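PDB 5HAB: ribonuclease J from Methanolobus psychrophilus R15, which probably degrades RNA exonucleolytically as a metallo-beta-lactamase and beta-CASP family ribonuclease. Local coordinates for residues I28-N40 / V428-E440. The protein carries 1 engineered substitution. Sequence-based numbering, arbitrary orientation.
Sequences IIAVGGYNEMGRN and VIPAHGTIQMHSE. With nucleotides of chain D.
Two loops at the strand ends of the metallo-beta-lactamase fold meet here, one following strand 24-32 and the other joining strand 427-431 to helix 435-447, tied through G33 and Y34. G33 O accepts from G433 N at 3.0 Å, while Y34 O receives H438 NE2 at 2.7 Å; this carbonyl lies close to the imidazole plane, though the bond is bent, with an N-H...O angle of 146°. S229 OG bonds H438 ND1, so both ring nitrogens are held and the ring's rotation is fixed. T434 O sits over the centre of one of its faces. The Y34 ring packs between A30 of one sheet of the alpha-beta-beta-alpha sandwich and A431 and I429 of the other: A30 CB covers a face, I429 CG2 meets the edge, Y34 CE2 presses on A431 CB at 3.4 Å, and the hydroxyl bonds T42. Beside the histidine and aspartate cluster that probably forms the metal site, as in related nucleases, the N40 amide stacks nearly flat on H432, planes 17° apart. N40 OD1 lies over the rim of one face, 3.0 Å from H432 ND1, without hydrogen bonding to it. A water accepts a weak bond from H432 ND1 and lies 2.9 Å from N40 OD1, while H109 NE2 bonds H432 NE2 and D108 O takes N40 ND2. At the RNA, M37, bent at chi2 (-72°) and chi3, crosses extended M437 at about a right angle, its SD 3.6 Å from M437 CE. M37 CE reaches within 3.2 Å of O2' of A1 of chain D, and M437 CE lies 3.8 Å from N6 of the same nucleotide.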
ATOM      1  N   ILE B  28      16.396  -1.185 -33.977  1.00 35.84           N
ATOM      2  CA  ILE B  28      15.215  -1.109 -33.131  1.00 28.05           C
ATOM      3  C   ILE B  28      15.299   0.235 -32.435  1.00 27.40           C
ATOM      4  O   ILE B  28      16.110   0.420 -31.537  1.00 30.84           O
ATOM      5  CB  ILE B  28      15.130  -2.253 -32.097  1.00 36.92           C
ATOM      6  CG1 ILE B  28      15.312  -3.627 -32.751  1.00 31.82           C
ATOM      7  CG2 ILE B  28      13.801  -2.176 -31.346  1.00 29.52           C
ATOM      8  CD1 ILE B  28      14.226  -4.005 -33.722  1.00 30.12           C
ATOM      9  N   ILE B  29      14.474   1.177 -32.868  1.00 28.54           N
ATOM     10  CA  ILE B  29      14.512   2.537 -32.345  1.00 35.10           C
ATOM     11  C   ILE B  29      13.331   2.782 -31.417  1.00 30.24           C
ATOM     12  O   ILE B  29      12.173   2.670 -31.821  1.00 31.08           O
ATOM     13  CB  ILE B  29      14.540   3.579 -33.481  1.00 33.66           C
ATOM     14  CG1 ILE B  29      15.741   3.340 -34.402  1.00 38.43           C
ATOM     15  CG2 ILE B  29      14.606   4.981 -32.905  1.00 32.35           C
ATOM     16  CD1 ILE B  29      15.433   2.482 -35.612  1.00 31.22           C
ATOM     17  N   ALA B  30      13.638   3.103 -30.165  1.00 27.96           N
ATOM     18  CA  ALA B  30      12.623   3.433 -29.176  1.00 27.98           C
ATOM     19  C   ALA B  30      12.323   4.928 -29.221  1.00 29.26           C
ATOM     20  O   ALA B  30      13.190   5.740 -28.908  1.00 30.72           O
ATOM     21  CB  ALA B  30      13.093   3.016 -27.783  1.00 22.48           C
ATOM     22  N   VAL B  31      11.106   5.301 -29.607  1.00 26.16           N
ATOM     23  CA  VAL B  31      10.807   6.717 -29.774  1.00 31.50           C
ATOM     24  C   VAL B  31      10.000   7.244 -28.596  1.00 25.28           C
ATOM     25  O   VAL B  31      10.358   8.252 -27.983  1.00 28.02           O
ATOM     26  CB  VAL B  31      10.076   6.980 -31.096  1.00 33.89           C
ATOM     27  CG1 VAL B  31       9.911   8.473 -31.309  1.00 24.11           C
ATOM     28  CG2 VAL B  31      10.858   6.364 -32.240  1.00 29.13           C
ATOM     29  N   GLY B  32       8.905   6.567 -28.291  1.00 32.17           N
ATOM     30  CA  GLY B  32       8.090   6.923 -27.147  1.00 27.60           C
ATOM     31  C   GLY B  32       7.480   5.683 -26.531  1.00 25.27           C
ATOM     32  O   GLY B  32       7.371   4.651 -27.192  1.00 28.21           O
ATOM     33  N   GLY B  33       7.083   5.777 -25.267  1.00 29.84           N
ATOM     34  CA  GLY B  33       6.455   4.655 -24.595  1.00 26.90           C
ATOM     35  C   GLY B  33       7.406   3.627 -24.013  1.00 25.31           C
ATOM     36  O   GLY B  33       6.979   2.563 -23.572  1.00 25.15           O
ATOM     37  N   TYR B  34       8.696   3.945 -24.010  1.00 28.11           N
ATOM     38  CA  TYR B  34       9.691   3.078 -23.389  1.00 22.52           C
ATOM     39  C   TYR B  34      10.079   3.599 -22.001  1.00 28.52           C
ATOM     40  O   TYR B  34      10.649   2.865 -21.200  1.00 27.44           O
ATOM     41  CB  TYR B  34      10.920   2.945 -24.292  1.00 27.84           C
ATOM     42  CG  TYR B  34      10.658   2.105 -25.523  1.00 28.03           C
ATOM     43  CD1 TYR B  34       9.902   2.599 -26.581  1.00 28.09           C
ATOM     44  CD2 TYR B  34      11.164   0.818 -25.625  1.00 23.38           C
ATOM     45  CE1 TYR B  34       9.659   1.833 -27.702  1.00 21.80           C
ATOM     46  CE2 TYR B  34      10.927   0.044 -26.742  1.00 27.26           C
ATOM     47  CZ  TYR B  34      10.172   0.556 -27.777  1.00 24.66           C
ATOM     48  OH  TYR B  34       9.937  -0.218 -28.889  1.00 24.46           O
ATOM     49  N   ASN B  35       9.775   4.867 -21.724  1.00 22.55           N
ATOM     50  CA  ASN B  35      10.026   5.449 -20.404  1.00 28.20           C
ATOM     51  C   ASN B  35       8.748   5.697 -19.621  1.00 30.77           C
ATOM     52  O   ASN B  35       8.798   6.116 -18.464  1.00 27.93           O
ATOM     53  CB  ASN B  35      10.787   6.771 -20.516  1.00 20.66           C
ATOM     54  CG  ASN B  35      12.133   6.623 -21.190  1.00 28.72           C
ATOM     55  OD1 ASN B  35      12.405   5.623 -21.858  1.00 31.89           O
ATOM     56  ND2 ASN B  35      12.985   7.630 -21.025  1.00 29.99           N
ATOM     57  N   GLU B  36       7.607   5.458 -20.259  1.00 29.84           N
ATOM     58  CA  GLU B  36       6.326   5.798 -19.665  1.00 25.25           C
ATOM     59  C   GLU B  36       5.178   5.072 -20.349  1.00 25.99           C
ATOM     60  O   GLU B  36       5.389   4.295 -21.285  1.00 34.86           O
ATOM     61  CB  GLU B  36       6.098   7.315 -19.735  1.00 31.19           C
ATOM     62  CG  GLU B  36       5.973   7.869 -21.155  1.00 32.23           C
ATOM     63  CD  GLU B  36       7.315   8.063 -21.859  1.00 35.29           C
ATOM     64  OE1 GLU B  36       8.183   8.788 -21.324  1.00 34.87           O
ATOM     65  OE2 GLU B  36       7.498   7.497 -22.956  1.00 28.31           O
ATOM     66  N   MET B  37       3.960   5.360 -19.901  1.00 39.21           N
ATOM     67  CA  MET B  37       2.757   4.809 -20.519  1.00 40.94           C
ATOM     68  C   MET B  37       2.175   5.813 -21.499  1.00 31.36           C
ATOM     69  O   MET B  37       2.350   7.016 -21.321  1.00 40.41           O
ATOM     70  CB  MET B  37       1.705   4.466 -19.465  1.00 37.42           C
ATOM     71  CG  MET B  37       2.166   3.521 -18.372  1.00 41.75           C
ATOM     72  SD  MET B  37       2.393   1.826 -18.937  1.00 55.07           S
ATOM     73  CE  MET B  37       0.970   1.594 -19.995  1.00 48.56           C
ATOM     74  N   GLY B  38       1.493   5.324 -22.532  1.00 31.09           N
ATOM     75  CA  GLY B  38       0.738   6.205 -23.407  1.00 39.80           C
ATOM     76  C   GLY B  38       1.289   6.527 -24.791  1.00 46.46           C
ATOM     77  O   GLY B  38       0.739   6.089 -25.797  1.00 52.04           O
ATOM     78  N   ARG B  39       2.347   7.333 -24.855  1.00 32.83           N
ATOM     79  CA  ARG B  39       2.825   7.860 -26.139  1.00 29.86           C
ATOM     80  C   ARG B  39       3.718   6.864 -26.893  1.00 26.28           C
ATOM     81  O   ARG B  39       4.884   7.135 -27.169  1.00 32.63           O
ATOM     82  CB  ARG B  39       3.563   9.194 -25.928  1.00 32.59           C
ATOM     83  CG  ARG B  39       4.721   9.166 -24.936  1.00 35.38           C
ATOM     84  CD  ARG B  39       5.611  10.392 -25.100  1.00 28.66           C
ATOM     85  NE  ARG B  39       6.715  10.397 -24.144  1.00 35.26           N
ATOM     86  CZ  ARG B  39       7.587  11.393 -24.014  1.00 39.39           C
ATOM     87  NH1 ARG B  39       7.484  12.476 -24.776  1.00 38.93           N
ATOM     88  NH2 ARG B  39       8.563  11.307 -23.119  1.00 34.16           N
ATOM     89  N   ASN B  40       3.162   5.711 -27.235  1.00 21.90           N
ATOM     90  CA  ASN B  40       3.940   4.661 -27.880  1.00 34.23           C
ATOM     91  C   ASN B  40       4.340   4.963 -29.321  1.00 33.59           C
ATOM     92  O   ASN B  40       3.509   5.328 -30.150  1.00 27.86           O
ATOM     93  CB  ASN B  40       3.162   3.352 -27.827  1.00 24.76           C
ATOM     94  CG  ASN B  40       2.887   2.916 -26.408  1.00 33.69           C
ATOM     95  OD1 ASN B  40       3.798   2.509 -25.688  1.00 29.89           O
ATOM     96  ND2 ASN B  40       1.638   3.037 -25.983  1.00 21.06           N
ATOM     97  N   VAL B 428      15.248  -9.874 -27.357  1.00 37.50           N
ATOM     98  CA  VAL B 428      13.982  -9.392 -26.813  1.00 32.86           C
ATOM     99  C   VAL B 428      14.135  -7.967 -26.312  1.00 25.97           C
ATOM    100  O   VAL B 428      15.135  -7.622 -25.685  1.00 31.17           O
ATOM    101  CB  VAL B 428      13.462 -10.292 -25.683  1.00 26.59           C
ATOM    102  CG1 VAL B 428      11.984 -10.011 -25.438  1.00 30.41           C
ATOM    103  CG2 VAL B 428      13.675 -11.744 -26.017  1.00 35.78           C
ATOM    104  N   ILE B 429      13.134  -7.141 -26.598  1.00 22.79           N
ATOM    105  CA  ILE B 429      13.135  -5.751 -26.165  1.00 24.18           C
ATOM    106  C   ILE B 429      11.791  -5.443 -25.525  1.00 31.85           C
ATOM    107  O   ILE B 429      10.761  -5.486 -26.199  1.00 34.25           O
ATOM    108  CB  ILE B 429      13.416  -4.784 -27.338  1.00 26.99           C
ATOM    109  CG1 ILE B 429      14.758  -5.102 -28.005  1.00 31.50           C
ATOM    110  CG2 ILE B 429      13.336  -3.320 -26.872  1.00 21.71           C
ATOM    111  CD1 ILE B 429      14.662  -6.097 -29.152  1.00 23.91           C
ATOM    112  N   PRO B 430      11.791  -5.129 -24.222  1.00 32.78           N
ATOM    113  CA  PRO B 430      10.521  -4.740 -23.606  1.00 28.00           C
ATOM    114  C   PRO B 430      10.131  -3.310 -23.943  1.00 26.78           C
ATOM    115  O   PRO B 430      10.992  -2.444 -24.070  1.00 28.90           O
ATOM    116  CB  PRO B 430      10.791  -4.905 -22.102  1.00 23.24           C
ATOM    117  CG  PRO B 430      12.268  -4.741 -21.964  1.00 27.85           C
ATOM    118  CD  PRO B 430      12.856  -5.336 -23.223  1.00 28.65           C
ATOM    119  N   ALA B 431       8.832  -3.077 -24.078  1.00 26.64           N
ATOM    120  CA  ALA B 431       8.302  -1.780 -24.480  1.00 27.86           C
ATOM    121  C   ALA B 431       6.986  -1.508 -23.750  1.00 22.86           C
ATOM    122  O   ALA B 431       6.556  -2.321 -22.932  1.00 30.18           O
ATOM    123  CB  ALA B 431       8.095  -1.742 -25.982  1.00 22.47           C
ATOM    124  N   HIS B 432       6.345  -0.384 -24.064  1.00 22.51           N
ATOM    125  CA  HIS B 432       5.037  -0.037 -23.491  1.00 25.61           C
ATOM    126  C   HIS B 432       5.046  -0.028 -21.968  1.00 28.28           C
ATOM    127  O   HIS B 432       4.227  -0.694 -21.336  1.00 30.65           O
ATOM    128  CB  HIS B 432       3.948  -1.010 -23.966  1.00 19.76           C
ATOM    129  CG  HIS B 432       3.425  -0.726 -25.340  1.00 38.37           C
ATOM    130  ND1 HIS B 432       4.243  -0.397 -26.399  1.00 41.76           N
ATOM    131  CD2 HIS B 432       2.161  -0.726 -25.827  1.00 32.79           C
ATOM    132  CE1 HIS B 432       3.506  -0.204 -27.480  1.00 29.32           C
ATOM    133  NE2 HIS B 432       2.239  -0.402 -27.159  1.00 32.03           N
ATOM    134  N   GLY B 433       5.954   0.733 -21.373  1.00 28.13           N
ATOM    135  CA  GLY B 433       5.962   0.855 -19.931  1.00 27.69           C
ATOM    136  C   GLY B 433       7.118   1.648 -19.370  1.00 38.42           C
ATOM    137  O   GLY B 433       7.951   2.176 -20.110  1.00 27.07           O
ATOM    138  N   THR B 434       7.152   1.739 -18.046  1.00 27.86           N
ATOM    139  CA  THR B 434       8.235   2.398 -17.336  1.00 23.69           C
ATOM    140  C   THR B 434       9.443   1.482 -17.279  1.00 18.35           C
ATOM    141  O   THR B 434       9.358   0.313 -17.657  1.00 25.39           O
ATOM    142  CB  THR B 434       7.818   2.771 -15.917  1.00 21.67           C
ATOM    143  OG1 THR B 434       7.404   1.583 -15.231  1.00 28.98           O
ATOM    144  CG2 THR B 434       6.648   3.771 -15.952  1.00 21.72           C
ATOM    145  N   ILE B 435      10.568   2.004 -16.809  1.00 21.86           N
ATOM    146  CA  ILE B 435      11.739   1.164 -16.611  1.00 27.90           C
ATOM    147  C   ILE B 435      11.469   0.121 -15.515  1.00 29.24           C
ATOM    148  O   ILE B 435      12.021  -0.976 -15.554  1.00 29.82           O
ATOM    149  CB  ILE B 435      13.000   2.017 -16.321  1.00 29.34           C
ATOM    150  CG1 ILE B 435      14.254   1.125 -16.289  1.00 23.66           C
ATOM    151  CG2 ILE B 435      12.831   2.848 -15.043  1.00 20.68           C
ATOM    152  CD1 ILE B 435      15.556   1.900 -16.167  1.00 29.99           C
ATOM    153  N   GLN B 436      10.590   0.433 -14.565  1.00 20.84           N
ATOM    154  CA  GLN B 436      10.225  -0.541 -13.529  1.00 31.38           C
ATOM    155  C   GLN B 436       9.517  -1.782 -14.115  1.00 23.43           C
ATOM    156  O   GLN B 436       9.849  -2.943 -13.780  1.00 31.71           O
ATOM    157  CB  GLN B 436       9.340   0.123 -12.466  1.00 26.00           C
ATOM    158  CG  GLN B 436      10.064   1.137 -11.563  1.00 34.92           C
ATOM    159  CD  GLN B 436      10.444   2.448 -12.259  1.00 56.18           C
ATOM    160  OE1 GLN B 436       9.836   2.853 -13.258  1.00 41.29           O
ATOM    161  NE2 GLN B 436      11.463   3.117 -11.723  1.00 50.61           N
ATOM    162  N   MET B 437       8.558  -1.533 -15.008  1.00 26.00           N
ATOM    163  CA  MET B 437       7.850  -2.615 -15.694  1.00 19.22           C
ATOM    164  C   MET B 437       8.840  -3.442 -16.508  1.00 18.87           C
ATOM    165  O   MET B 437       8.789  -4.680 -16.504  1.00 29.66           O
ATOM    166  CB  MET B 437       6.739  -2.059 -16.596  1.00 21.63           C
ATOM    167  CG  MET B 437       5.762  -1.122 -15.872  1.00 32.81           C
ATOM    168  SD  MET B 437       4.461  -0.433 -16.932  1.00 33.50           S
ATOM    169  CE  MET B 437       3.452   0.432 -15.738  1.00 33.29           C
ATOM    170  N   HIS B 438       9.760  -2.751 -17.185  1.00 22.91           N
ATOM    171  CA  HIS B 438      10.786  -3.429 -17.974  1.00 24.20           C
ATOM    172  C   HIS B 438      11.643  -4.305 -17.058  1.00 26.13           C
ATOM    173  O   HIS B 438      12.033  -5.387 -17.452  1.00 23.70           O
ATOM    174  CB  HIS B 438      11.679  -2.433 -18.731  1.00 24.59           C
ATOM    175  CG  HIS B 438      10.925  -1.480 -19.605  1.00 18.46           C
ATOM    176  ND1 HIS B 438       9.699  -1.781 -20.158  1.00 27.37           N
ATOM    177  CD2 HIS B 438      11.217  -0.217 -20.004  1.00 19.00           C
ATOM    178  CE1 HIS B 438       9.271  -0.750 -20.864  1.00 22.71           C
ATOM    179  NE2 HIS B 438      10.172   0.213 -20.784  1.00 23.62           N
ATOM    180  N   SER B 439      11.921  -3.843 -15.841  1.00 24.63           N
ATOM    181  CA  SER B 439      12.668  -4.641 -14.863  1.00 23.24           C
ATOM    182  C   SER B 439      11.951  -5.950 -14.555  1.00 22.60           C
ATOM    183  O   SER B 439      12.583  -7.027 -14.477  1.00 35.26           O
ATOM    184  CB  SER B 439      12.878  -3.855 -13.567  1.00 30.27           C
ATOM    185  OG  SER B 439      13.608  -2.667 -13.815  1.00 44.16           O
ATOM    186  N   GLU B 440      10.628  -5.860 -14.400  1.00 28.87           N
ATOM    187  CA  GLU B 440       9.832  -7.076 -14.195  1.00 31.82           C
ATOM    188  C   GLU B 440      10.044  -8.025 -15.376  1.00 31.09           C
ATOM    189  O   GLU B 440      10.379  -9.227 -15.207  1.00 28.48           O
ATOM    190  CB  GLU B 440       8.338  -6.756 -14.076  1.00 28.49           C
ATOM    191  CG  GLU B 440       7.980  -5.589 -13.166  1.00 49.87           C
ATOM    192  CD  GLU B 440       7.951  -5.959 -11.703  1.00 63.40           C
ATOM    193  OE1 GLU B 440       8.075  -7.161 -11.383  1.00 67.57           O
ATOM    194  OE2 GLU B 440       7.788  -5.039 -10.873  1.00 78.81           O
TER
ATOM    195  OP3   A D   1      -7.250  -2.682 -17.204  1.00 60.06           O
ATOM    196  P     A D   1      -6.211  -2.773 -18.258  1.00 52.80           P
ATOM    197  OP1   A D   1      -6.877  -3.026 -19.561  1.00 49.39           O
ATOM    198  OP2   A D   1      -5.160  -3.711 -17.791  1.00 51.04           O
ATOM    199  O5'   A D   1      -5.495  -1.360 -18.325  1.00 68.43           O
ATOM    200  C5'   A D   1      -6.239  -0.150 -18.420  1.00 84.49           C
ATOM    201  C4'   A D   1      -5.365   0.977 -18.909  1.00 94.56           C
ATOM    202  O4'   A D   1      -4.465   1.365 -17.833  1.00 88.52           O
ATOM    203  C3'   A D   1      -4.481   0.620 -20.102  1.00 84.04           C
ATOM    204  O3'   A D   1      -4.352   1.729 -20.987  1.00105.02           O
ATOM    205  C2'   A D   1      -3.136   0.295 -19.459  1.00 84.75           C
ATOM    206  O2'   A D   1      -2.021   0.504 -20.300  1.00 83.99           O
ATOM    207  C1'   A D   1      -3.117   1.231 -18.250  1.00 97.70           C
ATOM    208  N9    A D   1      -2.355   0.676 -17.126  1.00107.17           N
ATOM    209  C8    A D   1      -2.368  -0.637 -16.710  1.00 90.78           C
ATOM    210  N7    A D   1      -1.589  -0.887 -15.686  1.00 88.12           N
ATOM    211  C5    A D   1      -1.013   0.346 -15.407  1.00102.41           C
ATOM    212  C6    A D   1      -0.087   0.748 -14.427  1.00106.15           C
ATOM    213  N6    A D   1       0.436  -0.082 -13.516  1.00 88.68           N
ATOM    214  N1    A D   1       0.285   2.049 -14.416  1.00111.50           N
ATOM    215  C2    A D   1      -0.240   2.878 -15.330  1.00 99.33           C
ATOM    216  N3    A D   1      -1.119   2.620 -16.300  1.00 95.64           N
ATOM    217  C4    A D   1      -1.471   1.320 -16.287  1.00102.13           C
TER
HETATM  218  O   HOH W   1       6.227   1.487 -26.795  1.00 28.98           O
HETATM  219  O   HOH W   2      10.968   5.262 -16.910  1.00 30.64           O